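PDB 3DOR: protein CT_858 from Chlamydia trachomatis, which is a secreted chlamydial protease (CPAF), probably a serine-type endopeptidase, captured here in its mature, dimeric form. Local coordinates for residues Leu2-Lys5 with Asn6-Asp10; Ser42-Gln45 with Lys46-Gln50; Gln325-Ser328 with Ser329-Ala333; Ser549-Leu552 with Asp553-Lys557. All coordinates share one frame; numbering follows the deposited sequence.

Contact 1 of 4, residues Leu2-Lys5 with Asn6-Asp10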
ATOM      1  N   LEU B   2       9.722  21.535  18.446  1.00 52.39           N
ATOM      2  CA  LEU B   2       9.785  20.259  17.730  1.00 50.19           C
ATOM      3  C   LEU B   2       8.512  20.033  16.913  1.00 49.40           C
ATOM      4  O   LEU B   2       8.566  19.795  15.703  1.00 48.99           O
ATOM      5  CB  LEU B   2       9.950  19.102  18.717  1.00 48.96           C
ATOM      6  CG  LEU B   2       9.857  17.710  18.082  1.00 49.25           C
ATOM      7  CD1 LEU B   2      11.052  17.498  17.168  1.00 48.39           C
ATOM      8  CD2 LEU B   2       9.803  16.637  19.158  1.00 47.64           C
ATOM      9  N   VAL B   3       7.370  20.105  17.591  1.00 47.61           N
ATOM     10  CA  VAL B   3       6.076  19.911  16.950  1.00 46.48           C
ATOM     11  C   VAL B   3       5.872  20.906  15.812  1.00 45.09           C
ATOM     12  O   VAL B   3       5.431  20.535  14.725  1.00 43.88           O
ATOM     13  CB  VAL B   3       4.930  20.054  17.979  1.00 46.23           C
ATOM     14  CG1 VAL B   3       3.576  19.964  17.288  1.00 46.73           C
ATOM     15  CG2 VAL B   3       5.049  18.967  19.018  1.00 46.53           C
ATOM     16  N   CYS B   4       6.207  22.168  16.057  1.00 44.20           N
ATOM     17  CA  CYS B   4       6.051  23.197  15.038  1.00 44.29           C
ATOM     18  C   CYS B   4       6.919  22.918  13.820  1.00 43.56           C
ATOM     19  O   CYS B   4       6.440  22.971  12.688  1.00 43.40           O
ATOM     20  CB  CYS B   4       6.401  24.576  15.607  1.00 46.64           C
ATOM     21  SG  CYS B   4       6.229  25.930  14.418  1.00 51.90           S
ATOM     22  N   LYS B   5       8.196  22.624  14.050  1.00 43.21           N
ATOM     23  CA  LYS B   5       9.111  22.344  12.952  1.00 44.36           C
ATOM     24  C   LYS B   5       8.620  21.182  12.096  1.00 42.21           C
ATOM     25  O   LYS B   5       8.680  21.239  10.869  1.00 42.32           O
ATOM     26  CB  LYS B   5      10.514  22.040  13.488  1.00 47.49           C
ATOM     27  CG  LYS B   5      11.194  23.248  14.123  1.00 53.14           C
ATOM     28  CD  LYS B   5      12.524  22.893  14.788  1.00 56.03           C
ATOM     29  CE  LYS B   5      13.156  24.130  15.416  1.00 58.29           C
ATOM     30  NZ  LYS B   5      12.228  24.808  16.374  1.00 59.03           N
ATOM     31  N   ASN B   6       8.139  20.130  12.745  1.00 40.06           N
ATOM     32  CA  ASN B   6       7.635  18.973  12.024  1.00 40.71           C
ATOM     33  C   ASN B   6       6.368  19.323  11.247  1.00 40.34           C
ATOM     34  O   ASN B   6       6.177  18.872  10.117  1.00 41.24           O
ATOM     35  CB  ASN B   6       7.364  17.823  12.998  1.00 38.46           C
ATOM     36  CG  ASN B   6       8.603  16.989  13.269  1.00 36.67           C
ATOM     37  OD1 ASN B   6       9.067  16.251  12.401  1.00 35.57           O
ATOM     38  ND2 ASN B   6       9.148  17.107  14.470  1.00 35.83           N
ATOM     39  N   ALA B   7       5.513  20.138  11.853  1.00 39.11           N
ATOM     40  CA  ALA B   7       4.274  20.552  11.214  1.00 39.36           C
ATOM     41  C   ALA B   7       4.599  21.341   9.957  1.00 39.32           C
ATOM     42  O   ALA B   7       3.992  21.134   8.910  1.00 40.11           O
ATOM     43  CB  ALA B   7       3.444  21.402  12.171  1.00 38.34           C
ATOM     44  N   LEU B   8       5.563  22.248  10.064  1.00 39.91           N
ATOM     45  CA  LEU B   8       5.967  23.055   8.923  1.00 39.95           C
ATOM     46  C   LEU B   8       6.566  22.161   7.846  1.00 39.87           C
ATOM     47  O   LEU B   8       6.320  22.353   6.650  1.00 38.75           O
ATOM     48  CB  LEU B   8       6.998  24.104   9.354  1.00 41.60           C
ATOM     49  CG  LEU B   8       6.495  25.347  10.098  1.00 44.03           C
ATOM     50  CD1 LEU B   8       7.664  26.040  10.804  1.00 42.61           C
ATOM     51  CD2 LEU B   8       5.829  26.299   9.110  1.00 41.73           C
ATOM     52  N   GLN B   9       7.360  21.185   8.278  1.00 39.09           N
ATOM     53  CA  GLN B   9       8.001  20.263   7.347  1.00 40.07           C
ATOM     54  C   GLN B   9       6.944  19.481   6.570  1.00 39.36           C
ATOM     55  O   GLN B   9       6.966  19.425   5.341  1.00 38.85           O
ATOM     56  CB  GLN B   9       8.890  19.279   8.110  1.00 42.55           C
ATOM     57  CG  GLN B   9      10.252  19.056   7.487  1.00 47.32           C
ATOM     58  CD  GLN B   9      10.175  18.679   6.022  1.00 48.76           C
ATOM     59  OE1 GLN B   9       9.581  17.663   5.660  1.00 51.28           O
ATOM     60  NE2 GLN B   9      10.777  19.501   5.167  1.00 47.05           N
ATOM     61  N   ASP B  10       6.009  18.877   7.292  1.00 37.76           N
ATOM     62  CA  ASP B  10       4.975  18.090   6.645  1.00 39.50           C
ATOM     63  C   ASP B  10       4.044  18.948   5.791  1.00 39.66           C
ATOM     64  O   ASP B  10       3.564  18.501   4.746  1.00 39.46           O
ATOM     65  CB  ASP B  10       4.205  17.280   7.696  1.00 38.32           C
ATOM     66  CG  ASP B  10       5.098  16.273   8.408  1.00 38.34           C
ATOM     67  OD1 ASP B  10       5.913  15.618   7.721  1.00 40.04           O
ATOM     68  OD2 ASP B  10       4.991  16.127   9.644  1.00 37.34           O
TER

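Contact 2 of 4, residues Ser42-Gln45 with Lys46-Gln50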
ATOM      1  N   SER B  42      -0.414  31.163   4.666  1.00 41.08           N
ATOM      2  CA  SER B  42      -1.374  31.412   5.729  1.00 41.48           C
ATOM      3  C   SER B  42      -1.310  30.314   6.784  1.00 41.36           C
ATOM      4  O   SER B  42      -1.325  30.589   7.985  1.00 42.26           O
ATOM      5  CB  SER B  42      -2.791  31.494   5.153  1.00 43.04           C
ATOM      6  OG  SER B  42      -3.751  31.564   6.195  1.00 44.37           O
ATOM      7  N   ALA B  43      -1.239  29.065   6.335  1.00 41.14           N
ATOM      8  CA  ALA B  43      -1.161  27.937   7.260  1.00 40.93           C
ATOM      9  C   ALA B  43       0.115  28.030   8.082  1.00 41.06           C
ATOM     10  O   ALA B  43       0.090  27.840   9.295  1.00 40.07           O
ATOM     11  CB  ALA B  43      -1.192  26.618   6.496  1.00 40.07           C
ATOM     12  N   GLN B  44       1.226  28.324   7.410  1.00 42.86           N
ATOM     13  CA  GLN B  44       2.525  28.446   8.076  1.00 45.59           C
ATOM     14  C   GLN B  44       2.451  29.458   9.206  1.00 47.44           C
ATOM     15  O   GLN B  44       2.900  29.197  10.327  1.00 47.22           O
ATOM     16  CB  GLN B  44       3.599  28.885   7.080  1.00 44.19           C
ATOM     17  CG  GLN B  44       3.858  27.888   5.970  1.00 45.94           C
ATOM     18  CD  GLN B  44       4.889  28.385   4.983  1.00 45.98           C
ATOM     19  OE1 GLN B  44       5.979  28.809   5.369  1.00 49.64           O
ATOM     20  NE2 GLN B  44       4.557  28.330   3.702  1.00 44.60           N
ATOM     21  N   GLN B  45       1.881  30.618   8.907  1.00 48.82           N
ATOM     22  CA  GLN B  45       1.752  31.656   9.912  1.00 51.34           C
ATOM     23  C   GLN B  45       0.947  31.199  11.114  1.00 50.98           C
ATOM     24  O   GLN B  45       1.293  31.512  12.251  1.00 51.56           O
ATOM     25  CB  GLN B  45       1.133  32.912   9.308  1.00 53.66           C
ATOM     26  CG  GLN B  45       2.176  33.831   8.718  1.00 59.08           C
ATOM     27  CD  GLN B  45       3.265  34.157   9.726  1.00 62.84           C
ATOM     28  OE1 GLN B  45       2.982  34.655  10.820  1.00 65.45           O
ATOM     29  NE2 GLN B  45       4.516  33.869   9.368  1.00 63.54           N
ATOM     30  N   LYS B  46      -0.124  30.456  10.872  1.00 50.58           N
ATOM     31  CA  LYS B  46      -0.928  29.971  11.978  1.00 51.39           C
ATOM     32  C   LYS B  46      -0.075  29.073  12.869  1.00 51.48           C
ATOM     33  O   LYS B  46      -0.209  29.086  14.089  1.00 51.45           O
ATOM     34  CB  LYS B  46      -2.154  29.211  11.461  1.00 51.58           C
ATOM     35  CG  LYS B  46      -3.146  30.105  10.733  1.00 56.21           C
ATOM     36  CD  LYS B  46      -4.494  29.423  10.482  1.00 58.83           C
ATOM     37  CE  LYS B  46      -4.410  28.346   9.416  1.00 59.95           C
ATOM     38  NZ  LYS B  46      -5.748  27.751   9.140  1.00 61.54           N
ATOM     39  N   LEU B  47       0.815  28.300  12.254  1.00 51.49           N
ATOM     40  CA  LEU B  47       1.683  27.400  13.005  1.00 51.79           C
ATOM     41  C   LEU B  47       2.812  28.161  13.701  1.00 53.36           C
ATOM     42  O   LEU B  47       3.157  27.871  14.847  1.00 53.47           O
ATOM     43  CB  LEU B  47       2.282  26.344  12.070  1.00 50.02           C
ATOM     44  CG  LEU B  47       1.351  25.298  11.453  1.00 47.66           C
ATOM     45  CD1 LEU B  47       2.089  24.564  10.355  1.00 47.87           C
ATOM     46  CD2 LEU B  47       0.870  24.327  12.520  1.00 46.96           C
ATOM     47  N   ARG B  48       3.384  29.139  13.006  1.00 55.26           N
ATOM     48  CA  ARG B  48       4.484  29.924  13.558  1.00 57.08           C
ATOM     49  C   ARG B  48       4.077  30.893  14.663  1.00 58.04           C
ATOM     50  O   ARG B  48       4.829  31.114  15.612  1.00 57.60           O
ATOM     51  CB  ARG B  48       5.186  30.701  12.444  1.00 57.01           C
ATOM     52  CG  ARG B  48       5.957  29.836  11.473  1.00 59.30           C
ATOM     53  CD  ARG B  48       6.931  30.679  10.680  1.00 60.80           C
ATOM     54  NE  ARG B  48       8.186  29.973  10.446  1.00 63.13           N
ATOM     55  CZ  ARG B  48       8.484  29.318   9.329  1.00 63.93           C
ATOM     56  NH1 ARG B  48       7.616  29.278   8.326  1.00 63.71           N
ATOM     57  NH2 ARG B  48       9.654  28.700   9.217  1.00 64.67           N
ATOM     58  N   THR B  49       2.887  31.467  14.548  1.00 59.79           N
ATOM     59  CA  THR B  49       2.416  32.427  15.539  1.00 62.02           C
ATOM     60  C   THR B  49       1.852  31.778  16.801  1.00 61.97           C
ATOM     61  O   THR B  49       1.323  32.455  17.677  1.00 61.53           O
ATOM     62  CB  THR B  49       1.365  33.368  14.914  1.00 63.04           C
ATOM     63  OG1 THR B  49       1.927  33.986  13.748  1.00 64.58           O
ATOM     64  CG2 THR B  49       0.961  34.463  15.896  1.00 65.14           C
ATOM     65  N   GLN B  50       1.983  30.460  16.902  1.00 63.47           N
ATOM     66  CA  GLN B  50       1.493  29.736  18.070  1.00 64.21           C
ATOM     67  C   GLN B  50       2.578  29.556  19.124  1.00 64.55           C
ATOM     68  O   GLN B  50       3.741  29.316  18.796  1.00 63.80           O
ATOM     69  CB  GLN B  50       0.965  28.365  17.656  1.00 65.37           C
ATOM     70  CG  GLN B  50      -0.518  28.334  17.386  1.00 66.38           C
ATOM     71  CD  GLN B  50      -1.342  28.606  18.629  1.00 66.93           C
ATOM     72  OE1 GLN B  50      -1.127  27.997  19.677  1.00 66.55           O
ATOM     73  NE2 GLN B  50      -2.298  29.520  18.516  1.00 66.43           N
TER

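Contact 3 of 4, residues Gln325-Ser328 with Ser329-Ala333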
ATOM      1  N   GLN B 325     -31.882  -9.490 -15.219  1.00 28.07           N
ATOM      2  CA  GLN B 325     -32.561 -10.449 -16.087  1.00 30.65           C
ATOM      3  C   GLN B 325     -34.010 -10.595 -15.623  1.00 28.82           C
ATOM      4  O   GLN B 325     -34.920 -10.657 -16.433  1.00 29.52           O
ATOM      5  CB  GLN B 325     -31.856 -11.808 -16.069  1.00 33.82           C
ATOM      6  CG  GLN B 325     -30.691 -11.893 -17.035  1.00 42.59           C
ATOM      7  CD  GLN B 325     -29.965 -13.233 -16.969  1.00 48.96           C
ATOM      8  OE1 GLN B 325     -29.493 -13.647 -15.901  1.00 51.75           O
ATOM      9  NE2 GLN B 325     -29.866 -13.912 -18.112  1.00 50.02           N
ATOM     10  N   VAL B 326     -34.227 -10.645 -14.315  1.00 28.61           N
ATOM     11  CA  VAL B 326     -35.586 -10.742 -13.797  1.00 26.54           C
ATOM     12  C   VAL B 326     -36.378  -9.494 -14.195  1.00 26.22           C
ATOM     13  O   VAL B 326     -37.533  -9.590 -14.604  1.00 28.56           O
ATOM     14  CB  VAL B 326     -35.596 -10.869 -12.262  1.00 25.87           C
ATOM     15  CG1 VAL B 326     -37.022 -10.632 -11.720  1.00 25.51           C
ATOM     16  CG2 VAL B 326     -35.104 -12.260 -11.858  1.00 29.63           C
ATOM     17  N   PHE B 327     -35.759  -8.322 -14.076  1.00 24.74           N
ATOM     18  CA  PHE B 327     -36.440  -7.067 -14.421  1.00 24.06           C
ATOM     19  C   PHE B 327     -36.784  -7.002 -15.906  1.00 23.59           C
ATOM     20  O   PHE B 327     -37.855  -6.535 -16.278  1.00 24.72           O
ATOM     21  CB  PHE B 327     -35.568  -5.843 -14.066  1.00 21.15           C
ATOM     22  CG  PHE B 327     -35.485  -5.537 -12.587  1.00 22.50           C
ATOM     23  CD1 PHE B 327     -34.405  -4.829 -12.075  1.00 21.91           C
ATOM     24  CD2 PHE B 327     -36.503  -5.898 -11.722  1.00 21.44           C
ATOM     25  CE1 PHE B 327     -34.349  -4.481 -10.720  1.00 21.97           C
ATOM     26  CE2 PHE B 327     -36.452  -5.556 -10.372  1.00 21.65           C
ATOM     27  CZ  PHE B 327     -35.379  -4.849  -9.872  1.00 21.19           C
ATOM     28  N   SER B 328     -35.872  -7.460 -16.758  1.00 24.81           N
ATOM     29  CA  SER B 328     -36.107  -7.421 -18.201  1.00 27.56           C
ATOM     30  C   SER B 328     -37.341  -8.196 -18.649  1.00 27.04           C
ATOM     31  O   SER B 328     -37.955  -7.855 -19.654  1.00 27.96           O
ATOM     32  CB  SER B 328     -34.891  -7.953 -18.965  1.00 28.40           C
ATOM     33  OG  SER B 328     -33.774  -7.109 -18.794  1.00 33.79           O
ATOM     34  N   SER B 329     -37.713  -9.227 -17.904  1.00 25.81           N
ATOM     35  CA  SER B 329     -38.864 -10.034 -18.288  1.00 26.98           C
ATOM     36  C   SER B 329     -40.107  -9.864 -17.420  1.00 26.83           C
ATOM     37  O   SER B 329     -41.141 -10.464 -17.693  1.00 30.42           O
ATOM     38  CB  SER B 329     -38.472 -11.518 -18.286  1.00 26.70           C
ATOM     39  OG  SER B 329     -37.490 -11.782 -19.269  1.00 28.90           O
ATOM     40  N   ASN B 330     -40.029  -9.048 -16.382  1.00 25.60           N
ATOM     41  CA  ASN B 330     -41.174  -8.908 -15.494  1.00 25.33           C
ATOM     42  C   ASN B 330     -41.451  -7.482 -15.093  1.00 26.98           C
ATOM     43  O   ASN B 330     -42.080  -7.237 -14.064  1.00 27.52           O
ATOM     44  CB  ASN B 330     -40.918  -9.729 -14.241  1.00 22.36           C
ATOM     45  CG  ASN B 330     -40.776 -11.194 -14.544  1.00 25.73           C
ATOM     46  OD1 ASN B 330     -41.771 -11.911 -14.647  1.00 26.60           O
ATOM     47  ND2 ASN B 330     -39.536 -11.649 -14.716  1.00 27.45           N
ATOM     48  N   THR B 331     -41.036  -6.547 -15.935  1.00 24.68           N
ATOM     49  CA  THR B 331     -41.179  -5.156 -15.581  1.00 25.76           C
ATOM     50  C   THR B 331     -41.357  -4.262 -16.823  1.00 26.46           C
ATOM     51  O   THR B 331     -41.020  -4.667 -17.939  1.00 23.67           O
ATOM     52  CB  THR B 331     -39.909  -4.811 -14.755  1.00 27.75           C
ATOM     53  OG1 THR B 331     -40.278  -4.322 -13.465  1.00 33.13           O
ATOM     54  CG2 THR B 331     -39.029  -3.876 -15.486  1.00 20.98           C
ATOM     55  N   GLU B 332     -41.904  -3.062 -16.633  1.00 27.57           N
ATOM     56  CA  GLU B 332     -42.100  -2.111 -17.737  1.00 27.22           C
ATOM     57  C   GLU B 332     -41.124  -0.928 -17.638  1.00 26.22           C
ATOM     58  O   GLU B 332     -40.891  -0.220 -18.609  1.00 26.91           O
ATOM     59  CB  GLU B 332     -43.534  -1.554 -17.735  1.00 28.26           C
ATOM     60  CG  GLU B 332     -44.625  -2.563 -18.087  1.00 30.26           C
ATOM     61  CD  GLU B 332     -46.024  -2.008 -17.838  1.00 31.95           C
ATOM     62  OE1 GLU B 332     -46.420  -1.032 -18.515  1.00 33.19           O
ATOM     63  OE2 GLU B 332     -46.730  -2.543 -16.958  1.00 31.81           O
ATOM     64  N   ALA B 333     -40.600  -0.688 -16.447  1.00 25.89           N
ATOM     65  CA  ALA B 333     -39.654   0.402 -16.225  1.00 25.83           C
ATOM     66  C   ALA B 333     -38.883   0.046 -14.966  1.00 24.30           C
ATOM     67  O   ALA B 333     -39.280  -0.860 -14.240  1.00 23.68           O
ATOM     68  CB  ALA B 333     -40.386   1.732 -16.047  1.00 20.99           C
TER

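Contact 4 of 4, residues Ser549-Leu552 with Asp553-Lys557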
ATOM      1  N   SER B 549     -43.803  10.416   1.139  1.00 26.60           N
ATOM      2  CA  SER B 549     -44.921  10.143   0.253  1.00 27.36           C
ATOM      3  C   SER B 549     -45.029  11.164  -0.862  1.00 26.32           C
ATOM      4  O   SER B 549     -45.425  10.822  -1.970  1.00 29.75           O
ATOM      5  CB  SER B 549     -46.242  10.046   1.048  1.00 29.31           C
ATOM      6  OG  SER B 549     -46.586  11.275   1.656  1.00 33.65           O
ATOM      7  N   GLU B 550     -44.667  12.415  -0.592  1.00 26.70           N
ATOM      8  CA  GLU B 550     -44.730  13.428  -1.637  1.00 26.28           C
ATOM      9  C   GLU B 550     -43.656  13.139  -2.684  1.00 25.33           C
ATOM     10  O   GLU B 550     -43.923  13.150  -3.887  1.00 26.13           O
ATOM     11  CB  GLU B 550     -44.543  14.831  -1.054  1.00 27.37           C
ATOM     12  CG  GLU B 550     -45.583  15.196  -0.012  1.00 32.37           C
ATOM     13  CD  GLU B 550     -45.623  16.684   0.300  1.00 35.08           C
ATOM     14  OE1 GLU B 550     -44.615  17.383   0.055  1.00 34.53           O
ATOM     15  OE2 GLU B 550     -46.670  17.150   0.806  1.00 36.67           O
ATOM     16  N   TYR B 551     -42.441  12.881  -2.219  1.00 24.13           N
ATOM     17  CA  TYR B 551     -41.334  12.560  -3.107  1.00 23.13           C
ATOM     18  C   TYR B 551     -41.707  11.325  -3.943  1.00 23.16           C
ATOM     19  O   TYR B 551     -41.670  11.352  -5.176  1.00 22.16           O
ATOM     20  CB  TYR B 551     -40.088  12.262  -2.273  1.00 20.93           C
ATOM     21  CG  TYR B 551     -38.883  11.793  -3.062  1.00 21.80           C
ATOM     22  CD1 TYR B 551     -38.041  12.709  -3.699  1.00 22.10           C
ATOM     23  CD2 TYR B 551     -38.560  10.432  -3.142  1.00 18.77           C
ATOM     24  CE1 TYR B 551     -36.901  12.286  -4.393  1.00 20.59           C
ATOM     25  CE2 TYR B 551     -37.426   9.995  -3.835  1.00 20.30           C
ATOM     26  CZ  TYR B 551     -36.599  10.927  -4.452  1.00 23.11           C
ATOM     27  OH  TYR B 551     -35.448  10.513  -5.087  1.00 24.59           O
ATOM     28  N   LEU B 552     -42.083  10.247  -3.264  1.00 22.97           N
ATOM     29  CA  LEU B 552     -42.444   9.014  -3.960  1.00 24.45           C
ATOM     30  C   LEU B 552     -43.616   9.139  -4.925  1.00 25.15           C
ATOM     31  O   LEU B 552     -43.572   8.573  -6.020  1.00 23.72           O
ATOM     32  CB  LEU B 552     -42.705   7.889  -2.951  1.00 24.05           C
ATOM     33  CG  LEU B 552     -41.428   7.337  -2.313  1.00 25.04           C
ATOM     34  CD1 LEU B 552     -41.765   6.221  -1.323  1.00 27.21           C
ATOM     35  CD2 LEU B 552     -40.507   6.819  -3.406  1.00 23.12           C
ATOM     36  N   ASP B 553     -44.658   9.877  -4.546  1.00 27.43           N
ATOM     37  CA  ASP B 553     -45.796  10.028  -5.451  1.00 29.38           C
ATOM     38  C   ASP B 553     -45.363  10.731  -6.723  1.00 28.40           C
ATOM     39  O   ASP B 553     -45.859  10.437  -7.811  1.00 26.70           O
ATOM     40  CB  ASP B 553     -46.930  10.824  -4.805  1.00 34.41           C
ATOM     41  CG  ASP B 553     -47.679  10.024  -3.765  1.00 39.47           C
ATOM     42  OD1 ASP B 553     -47.641   8.769  -3.823  1.00 41.13           O
ATOM     43  OD2 ASP B 553     -48.317  10.658  -2.899  1.00 44.83           O
ATOM     44  N   LYS B 554     -44.425  11.660  -6.594  1.00 28.24           N
ATOM     45  CA  LYS B 554     -43.963  12.363  -7.776  1.00 28.04           C
ATOM     46  C   LYS B 554     -43.060  11.462  -8.611  1.00 25.85           C
ATOM     47  O   LYS B 554     -43.108  11.495  -9.842  1.00 24.46           O
ATOM     48  CB  LYS B 554     -43.238  13.664  -7.400  1.00 29.48           C
ATOM     49  CG  LYS B 554     -43.083  14.601  -8.583  1.00 35.87           C
ATOM     50  CD  LYS B 554     -44.179  14.319  -9.618  1.00 39.50           C
ATOM     51  CE  LYS B 554     -44.588  15.529 -10.402  1.00 40.10           C
ATOM     52  NZ  LYS B 554     -45.328  16.501  -9.546  1.00 43.40           N
ATOM     53  N   VAL B 555     -42.240  10.647  -7.951  1.00 24.46           N
ATOM     54  CA  VAL B 555     -41.374   9.732  -8.694  1.00 24.58           C
ATOM     55  C   VAL B 555     -42.262   8.790  -9.526  1.00 25.12           C
ATOM     56  O   VAL B 555     -41.965   8.498 -10.686  1.00 24.10           O
ATOM     57  CB  VAL B 555     -40.488   8.891  -7.749  1.00 23.80           C
ATOM     58  CG1 VAL B 555     -39.829   7.758  -8.526  1.00 22.31           C
ATOM     59  CG2 VAL B 555     -39.426   9.785  -7.095  1.00 21.14           C
ATOM     60  N   LYS B 556     -43.360   8.336  -8.927  1.00 24.94           N
ATOM     61  CA  LYS B 556     -44.285   7.432  -9.603  1.00 27.00           C
ATOM     62  C   LYS B 556     -44.985   8.096 -10.786  1.00 26.44           C
ATOM     63  O   LYS B 556     -45.185   7.459 -11.815  1.00 28.59           O
ATOM     64  CB  LYS B 556     -45.308   6.870  -8.599  1.00 25.01           C
ATOM     65  CG  LYS B 556     -44.688   5.786  -7.710  1.00 29.23           C
ATOM     66  CD  LYS B 556     -45.679   5.082  -6.798  1.00 30.27           C
ATOM     67  CE  LYS B 556     -45.940   5.881  -5.549  1.00 33.05           C
ATOM     68  NZ  LYS B 556     -46.560   5.047  -4.485  1.00 35.11           N
ATOM     69  N   LYS B 557     -45.347   9.369 -10.648  1.00 26.30           N
ATOM     70  CA  LYS B 557     -45.990  10.081 -11.745  1.00 26.76           C
ATOM     71  C   LYS B 557     -44.999  10.184 -12.891  1.00 25.10           C
ATOM     72  O   LYS B 557     -45.360   9.997 -14.051  1.00 27.88           O
ATOM     73  CB  LYS B 557     -46.432  11.490 -11.323  1.00 27.30           C
ATOM     74  CG  LYS B 557     -47.697  11.522 -10.467  1.00 33.54           C
ATOM     75  CD  LYS B 557     -48.127  12.957 -10.158  1.00 37.23           C
ATOM     76  CE  LYS B 557     -49.427  12.997  -9.346  1.00 40.36           C
ATOM     77  NZ  LYS B 557     -49.317  12.230  -8.063  1.00 44.66           N
TER

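Contact 1 of 4, residues Leu2-Lys5 with Asn6-Asp10
The Asn6 amide lies alongside Leu2, one turn earlier, at the start of the alpha-helix 2-20. The tight part is here. Leu2 O accepts two N-H groups of the same residue: Asn6 N gives the usual helical bond to Leu2 O at 3.0 Å, and Asn6 ND2 also reaches Leu2 O at 3.0 Å. The side-chain bond is bent, 143° at the hydrogen. ND2 stands above the carbonyl plane of Leu2, not on a lone pair. Asn6 CG lies anti to its own carbonyl carbon (chi1 -86°), which turns the amide toward the start of the helix. The two side chains point the same way, and Leu2 CD1 packs 3.3 Å from Asn6 ND2. The amide is buried; its OD1 makes a weak hydrogen bond to His16 of the second subunit, so this flank lies at the dimer interface. Val3 and Ala7 pack on Cys58 of helix 55-67.

The solvent side belongs to Lys5. Lys5 is exposed, and its NZ bends back to a weak hydrogen bond with Ser1 O. Gln9 N bonds to Lys5 O at 2.9 Å, and Gln9 CB rests on the same oxygen. The Gln9 side chain packs on His16 of the second subunit. On the flank beyond Lys5, facing helix 36-48, Cys4 SG meets Leu8 CD1 at 3.9 Å.

Contact 2 of 4, residues Ser42-Gln45 with Lys46-Gln50
Thr49 closes on Gln45 at the C-terminal end of the alpha-helix 36-48, where Thr49 is the first residue to leave helical backbone angles. The hydrogen bonds come first. Lys46, Leu47 and Arg48 continue the i to i-4 pattern onto Ser42, Ala43 and Gln44. The shortest of these is Arg48 N to Gln44 O, 2.7 Å. In the last turn Gln45 O is gripped twice. Thr49 N donates to Gln45 O at 2.8 Å, and Thr49 OG1 donates to Gln45 O at 3.0 Å. The two donors approach from opposite faces of the carbonyl plane. The hydroxyl is there because OG1 sits beside its own backbone N (chi1 -55°), facing back into the helix.

The polar side-chain contact is looser. Gln44 and Arg48 run alongside each other, one turn apart, and point the same way. Gln44 OE1 meets the edge of the Arg48 guanidinium near its plane, 3.4 Å from NH1. The amide and guanidinium planes are turned 54° apart. The other end of this amide, Gln44 NE2, is hydrogen-bonded to Ser40 OG.

The remaining contacts are packing. Ala43 and Leu47 are buried; Leu47 packs on Ala7 of helix 2-20 and on Cys58 and Val61 of helix 55-67, placing this turn in a helical bundle. Lys46 lays its aliphatic chain against the backbone of the previous turn, with CG 3.3 Å from Ser42 O and CE 3.9 Å from Ala43 CA.

Contact 3 of 4, residues Gln325-Ser328 with Ser329-Ala333
Asn330 and Val326 cross at a slant, with the Asn330 amide swung back over the preceding turn. Its CG sits beside its own backbone N (chi1 -62°), and this carries ND2 to Val326 O at 2.9 Å. The bond is nearly straight, 168° at the hydrogen. Donor and acceptor are well matched in orientation: ND2 lies in the carbonyl plane of Val326 on a lone pair, and Val326 O lies only 4° out of the amide plane of Asn330. The same amide nitrogen rests 4.0 Å from Val326 CG1.

Thr331 is turned against Phe327. Its methyl CG2 lies 3.0 Å from Phe327 O and 4.2 Å from Phe327 CB. The approach to the oxygen is very tight and chi1 is strained, off any staggered position, so the methyl's placing is somewhat doubtful. Its OG1 stands oblique to the Phe327 ring. Both side chains are buried and pack on Ile280 of strand 278-284 and on Tyr453. Ser328 also touches Tyr453, and its hydroxyl bonds to Ile324 O.

The backbone here is coming out of helix 316-330. Ser329 N makes only weak bonds, to Gln325 O and Val326 O. Asn330 N bonds weakly to Phe327 O. The chain then enters strand 333-337, so the contact is the helix-to-strand turn of a beta-alpha-beta unit in the peptidase S41 region.

Where regular helical bonding weakens, the Asn330 amide serves Val326 O, and Lys455 NZ bonds to Ser328 O near the helix end and Thr331 O just beyond it. Its positive charge would probably suit Ser328 O at the negative end of the helix dipole.

Contact 4 of 4, residues Ser549-Leu552 with Asp553-Lys557
Tyr551 CG lies anti to its backbone N (chi1 175°), while Val555 has CG2 beside its own N and CG1 anti to it (chi1 168°). These torsions bring a methyl over the tyrosine ring one turn apart on the C-terminal alpha-helix 549-564. The contact is a CH-pi interaction. Val555 CG2 stands 4.0 Å from the ring centroid of Tyr551, 19° off the ring normal. It is shifted toward the rim, where CE2 of Tyr551 is the nearest ring atom at 3.8 Å from Val555 CG2. The two side chains cross at a slant. Both are buried, and both pack on Leu536 and on Leu460 of strand 457-461. The helix thus lies on the mixed sheet of the peptidase S41 region through this pair.

The backbone between them is regular helix. Val555 N donates to Tyr551 O at 2.9 Å, and the other main-chain N-H groups from Asp553 to Lys556 bond one turn back. Lys554 N has a further weak bond to Tyr551 O.

Two polar side chains point elsewhere. Glu550 leans away to Thr539 and Asn541, and Lys554 NZ bonds to Ala572 O near the end of the modelled chain. The Asp553 carboxylate stays close: OD2 sits 3.0 Å from Ser549 O with no hydrogen bond between them, an unfavourable approach unless something bridges it. Lys556 NZ makes only a long salt bridge to Asp553 OD1; the stronger partner of NZ is Ile265 O. The Lys556 chain bends at chi3 to get there. On the way it lies over the previous turn, with CG 3.4 Å from Leu552 O.

The four contacts come in series along the chain and form two groups on opposite sides of its centre. Contacts 1 and 2 lie on helices 2-20 and 36-48, their centres 11 Å apart, and they touch: Leu8 packs on Gln44 and Arg48, and Ala7 on Leu47. Helix 55-67 packs on both. Contact 1 alone of the four reaches the second subunit. Contacts 3 and 4 lie about 21 Å apart between centres and do not touch. Both pack on the mixed sheet of the peptidase region, and helix 549-564 also packs on Ala333. The groups stand more than 50 Å apart between centres, yet helix 2-20 also packs on the loop around residues 501-505, within the peptidase S41 range.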